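Local coordinates for mobilization protein A (Pseudomonas aeruginosa, PDB 2NS6) that nicks one strand of plasmid DNA at the origin of transfer, as the relaxase of the conjugative relaxosome, using a divalent metal ion, at residues A54-A59 and Q138-Y143. Residues are numbered along the deposited sequence; the frame is centred on the assembly and turned at random.
Sequences ADYWDA and QWFKRY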
ATOM      1  N   ALA A  54       1.349   2.314 -11.614  1.00 14.57           N
ATOM      2  CA  ALA A  54       0.001   2.418 -12.158  1.00 14.05           C
ATOM      3  C   ALA A  54      -0.343   1.219 -13.035  1.00 14.24           C
ATOM      4  O   ALA A  54      -1.503   0.797 -13.099  1.00 12.68           O
ATOM      5  CB  ALA A  54      -0.145   3.709 -12.966  1.00 16.47           C
ATOM      6  N   ASP A  55       0.656   0.659 -13.708  1.00 13.32           N
ATOM      7  CA  ASP A  55       0.390  -0.496 -14.563  1.00 13.83           C
ATOM      8  C   ASP A  55      -0.199  -1.646 -13.744  1.00 12.85           C
ATOM      9  O   ASP A  55      -1.045  -2.391 -14.234  1.00 15.32           O
ATOM     10  CB  ASP A  55       1.668  -0.963 -15.284  1.00 12.41           C
ATOM     11  CG  ASP A  55       2.305   0.135 -16.124  1.00 13.70           C
ATOM     12  OD1 ASP A  55       1.586   1.037 -16.608  1.00 13.50           O
ATOM     13  OD2 ASP A  55       3.538   0.089 -16.318  1.00 14.15           O
ATOM     14  N   TYR A  56       0.229  -1.785 -12.493  1.00 12.58           N
ATOM     15  CA  TYR A  56      -0.284  -2.860 -11.650  1.00 11.49           C
ATOM     16  C   TYR A  56      -1.750  -2.618 -11.291  1.00 13.82           C
ATOM     17  O   TYR A  56      -2.578  -3.533 -11.333  1.00 16.68           O
ATOM     18  CB  TYR A  56       0.544  -2.972 -10.362  1.00 11.00           C
ATOM     19  CG  TYR A  56       0.173  -4.157  -9.499  1.00  9.79           C
ATOM     20  CD1 TYR A  56       0.745  -5.409  -9.718  1.00 10.47           C
ATOM     21  CD2 TYR A  56      -0.775  -4.034  -8.485  1.00  9.29           C
ATOM     22  CE1 TYR A  56       0.385  -6.509  -8.957  1.00 11.50           C
ATOM     23  CE2 TYR A  56      -1.147  -5.132  -7.712  1.00 10.91           C
ATOM     24  CZ  TYR A  56      -0.563  -6.367  -7.955  1.00 12.33           C
ATOM     25  OH  TYR A  56      -0.923  -7.465  -7.209  1.00 13.50           O
ATOM     26  N   TRP A  57      -2.076  -1.382 -10.935  1.00 13.95           N
ATOM     27  CA  TRP A  57      -3.438  -1.051 -10.563  1.00 13.03           C
ATOM     28  C   TRP A  57      -4.382  -1.089 -11.759  1.00 13.11           C
ATOM     29  O   TRP A  57      -5.569  -1.407 -11.611  1.00 12.18           O
ATOM     30  CB  TRP A  57      -3.456   0.310  -9.873  1.00 11.63           C
ATOM     31  CG  TRP A  57      -2.513   0.319  -8.704  1.00 11.38           C
ATOM     32  CD1 TRP A  57      -1.395   1.082  -8.558  1.00  9.13           C
ATOM     33  CD2 TRP A  57      -2.587  -0.519  -7.544  1.00 10.31           C
ATOM     34  NE1 TRP A  57      -0.762   0.776  -7.374  1.00 12.13           N
ATOM     35  CE2 TRP A  57      -1.479  -0.201  -6.730  1.00 10.50           C
ATOM     36  CE3 TRP A  57      -3.493  -1.502  -7.105  1.00 11.20           C
ATOM     37  CZ2 TRP A  57      -1.237  -0.842  -5.503  1.00 10.10           C
ATOM     38  CZ3 TRP A  57      -3.256  -2.137  -5.889  1.00  8.97           C
ATOM     39  CH2 TRP A  57      -2.134  -1.796  -5.099  1.00 11.11           C
ATOM     40  N   ASP A  58      -3.852  -0.779 -12.940  1.00 15.69           N
ATOM     41  CA  ASP A  58      -4.651  -0.825 -14.169  1.00 18.41           C
ATOM     42  C   ASP A  58      -5.099  -2.275 -14.379  1.00 18.11           C
ATOM     43  O   ASP A  58      -6.269  -2.538 -14.648  1.00 20.25           O
ATOM     44  CB  ASP A  58      -3.828  -0.395 -15.398  1.00 18.62           C
ATOM     45  CG  ASP A  58      -3.630   1.119 -15.504  1.00 21.87           C
ATOM     46  OD1 ASP A  58      -4.525   1.895 -15.101  1.00 23.82           O
ATOM     47  OD2 ASP A  58      -2.566   1.534 -16.029  1.00 20.17           O
ATOM     48  N   ALA A  59      -4.152  -3.206 -14.267  1.00 18.29           N
ATOM     49  CA  ALA A  59      -4.438  -4.630 -14.452  1.00 19.70           C
ATOM     50  C   ALA A  59      -5.443  -5.093 -13.410  1.00 19.97           C
ATOM     51  O   ALA A  59      -6.437  -5.745 -13.735  1.00 20.51           O
ATOM     52  CB  ALA A  59      -3.147  -5.453 -14.340  1.00 17.92           C
ATOM     53  N   GLN A 138      -2.762 -12.507 -16.603  1.00 21.13           N
ATOM     54  CA  GLN A 138      -2.723 -13.776 -15.868  1.00 20.62           C
ATOM     55  C   GLN A 138      -2.436 -13.622 -14.379  1.00 19.61           C
ATOM     56  O   GLN A 138      -2.704 -14.528 -13.590  1.00 19.33           O
ATOM     57  CB  GLN A 138      -1.655 -14.697 -16.464  1.00 18.90           C
ATOM     58  CG  GLN A 138      -1.587 -16.075 -15.817  1.00 19.07           C
ATOM     59  CD  GLN A 138      -0.362 -16.861 -16.251  1.00 20.64           C
ATOM     60  OE1 GLN A 138       0.001 -16.863 -17.425  1.00 20.79           O
ATOM     61  NE2 GLN A 138       0.276 -17.540 -15.302  1.00 18.64           N
ATOM     62  N   TRP A 139      -1.883 -12.477 -13.997  1.00 19.89           N
ATOM     63  CA  TRP A 139      -1.524 -12.241 -12.602  1.00 17.01           C
ATOM     64  C   TRP A 139      -2.658 -12.387 -11.592  1.00 18.68           C
ATOM     65  O   TRP A 139      -2.465 -12.973 -10.526  1.00 18.63           O
ATOM     66  CB  TRP A 139      -0.870 -10.861 -12.462  1.00 16.43           C
ATOM     67  CG  TRP A 139      -0.408 -10.537 -11.062  1.00 12.16           C
ATOM     68  CD1 TRP A 139      -1.134  -9.915 -10.087  1.00 11.55           C
ATOM     69  CD2 TRP A 139       0.851 -10.880 -10.468  1.00  9.25           C
ATOM     70  NE1 TRP A 139      -0.410  -9.853  -8.927  1.00 12.02           N
ATOM     71  CE2 TRP A 139       0.811 -10.438  -9.126  1.00  8.76           C
ATOM     72  CE3 TRP A 139       2.005 -11.522 -10.934  1.00 11.70           C
ATOM     73  CZ2 TRP A 139       1.882 -10.618  -8.241  1.00  9.45           C
ATOM     74  CZ3 TRP A 139       3.077 -11.704 -10.052  1.00  7.42           C
ATOM     75  CH2 TRP A 139       3.005 -11.253  -8.722  1.00 10.55           C
ATOM     76  N   PHE A 140      -3.838 -11.870 -11.925  1.00 20.32           N
ATOM     77  CA  PHE A 140      -4.972 -11.911 -11.012  1.00 20.26           C
ATOM     78  C   PHE A 140      -5.902 -13.125 -11.145  1.00 23.17           C
ATOM     79  O   PHE A 140      -6.926 -13.219 -10.459  1.00 23.24           O
ATOM     80  CB  PHE A 140      -5.771 -10.608 -11.141  1.00 19.53           C
ATOM     81  CG  PHE A 140      -4.946  -9.362 -10.899  1.00 19.26           C
ATOM     82  CD1 PHE A 140      -4.279  -8.731 -11.946  1.00 17.11           C
ATOM     83  CD2 PHE A 140      -4.834  -8.828  -9.617  1.00 17.05           C
ATOM     84  CE1 PHE A 140      -3.511  -7.580 -11.715  1.00 18.62           C
ATOM     85  CE2 PHE A 140      -4.071  -7.681  -9.373  1.00 14.52           C
ATOM     86  CZ  PHE A 140      -3.408  -7.058 -10.425  1.00 18.84           C
ATOM     87  N   LYS A 141      -5.550 -14.056 -12.025  1.00 22.92           N
ATOM     88  CA  LYS A 141      -6.355 -15.255 -12.196  1.00 23.44           C
ATOM     89  C   LYS A 141      -6.224 -16.075 -10.922  1.00 23.69           C
ATOM     90  O   LYS A 141      -5.447 -15.727 -10.021  1.00 21.25           O
ATOM     91  CB  LYS A 141      -5.859 -16.061 -13.403  1.00 25.21           C
ATOM     92  CG  LYS A 141      -6.098 -15.374 -14.748  1.00 26.02           C
ATOM     93  CD  LYS A 141      -5.316 -16.041 -15.879  1.00 30.03           C
ATOM     94  CE  LYS A 141      -5.682 -15.446 -17.234  1.00 31.75           C
ATOM     95  NZ  LYS A 141      -4.485 -15.312 -18.132  1.00 33.65           N
ATOM     96  N   ARG A 142      -6.994 -17.155 -10.839  1.00 23.01           N
ATOM     97  CA  ARG A 142      -6.961 -18.032  -9.680  1.00 24.19           C
ATOM     98  C   ARG A 142      -5.594 -18.683  -9.582  1.00 24.22           C
ATOM     99  O   ARG A 142      -4.934 -18.913 -10.590  1.00 22.04           O
ATOM    100  CB  ARG A 142      -8.047 -19.103  -9.801  1.00 27.33           C
ATOM    101  CG  ARG A 142      -9.446 -18.518  -9.873  1.00 31.16           C
ATOM    102  CD  ARG A 142     -10.520 -19.579 -10.061  1.00 32.78           C
ATOM    103  NE  ARG A 142     -11.827 -18.967 -10.299  1.00 33.77           N
ATOM    104  CZ  ARG A 142     -12.462 -18.188  -9.426  1.00 35.22           C
ATOM    105  NH1 ARG A 142     -11.919 -17.920  -8.245  1.00 35.32           N
ATOM    106  NH2 ARG A 142     -13.642 -17.670  -9.738  1.00 34.74           N
ATOM    107  N   TYR A 143      -5.176 -18.970  -8.355  1.00 24.65           N
ATOM    108  CA  TYR A 143      -3.881 -19.591  -8.102  1.00 24.69           C
ATOM    109  C   TYR A 143      -3.936 -21.082  -8.409  1.00 24.48           C
ATOM    110  O   TYR A 143      -4.949 -21.733  -8.160  1.00 25.92           O
ATOM    111  CB  TYR A 143      -3.498 -19.390  -6.637  1.00 22.58           C
ATOM    112  CG  TYR A 143      -2.151 -19.951  -6.257  1.00 21.54           C
ATOM    113  CD1 TYR A 143      -0.981 -19.445  -6.820  1.00 22.66           C
ATOM    114  CD2 TYR A 143      -2.039 -20.960  -5.302  1.00 22.32           C
ATOM    115  CE1 TYR A 143       0.266 -19.927  -6.435  1.00 23.68           C
ATOM    116  CE2 TYR A 143      -0.798 -21.446  -4.911  1.00 22.28           C
ATOM    117  CZ  TYR A 143       0.348 -20.927  -5.477  1.00 23.12           C
ATOM    118  OH  TYR A 143       1.582 -21.388  -5.072  1.00 24.61           O
TER
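An aromatic cluster of Y56, W139 and F140, with A59 at its border, joins helix 53-63 of this MobA/MobL relaxase domain to the end of the short helix 136-139 and the turn after it. All four residues are buried, and the contact lies away from the metal site, with the side chain of W139 about 13 Å from a bound manganese ion. With CG anti to the backbone N (chi1 -174°), the Y56 ring reaches across to 138-143. Its edge meets the face of the W139 five-membered ring in an offset edge-to-face pair, centroids 5.2 Å apart. The indole NE1 of W139 donates to Y56 OH at 3.0 Å; the bond is bent, 138° at the hydrogen, with the hydroxyl oxygen tilted out of the indole plane. Y56 OH also bonds S125 OG, so this buried oxygen has two partners. F140 sets its CZ over one face of the Y56 ring, 3.8 Å from Y56 CZ and offset toward the rim, with the two ring planes oblique at 55°. F140 also rests on A60 and Y63, extending the contact along helix 53-63. A59 CB lies at the edge of the F140 ring, near its plane, 3.4 Å from F140 CE1.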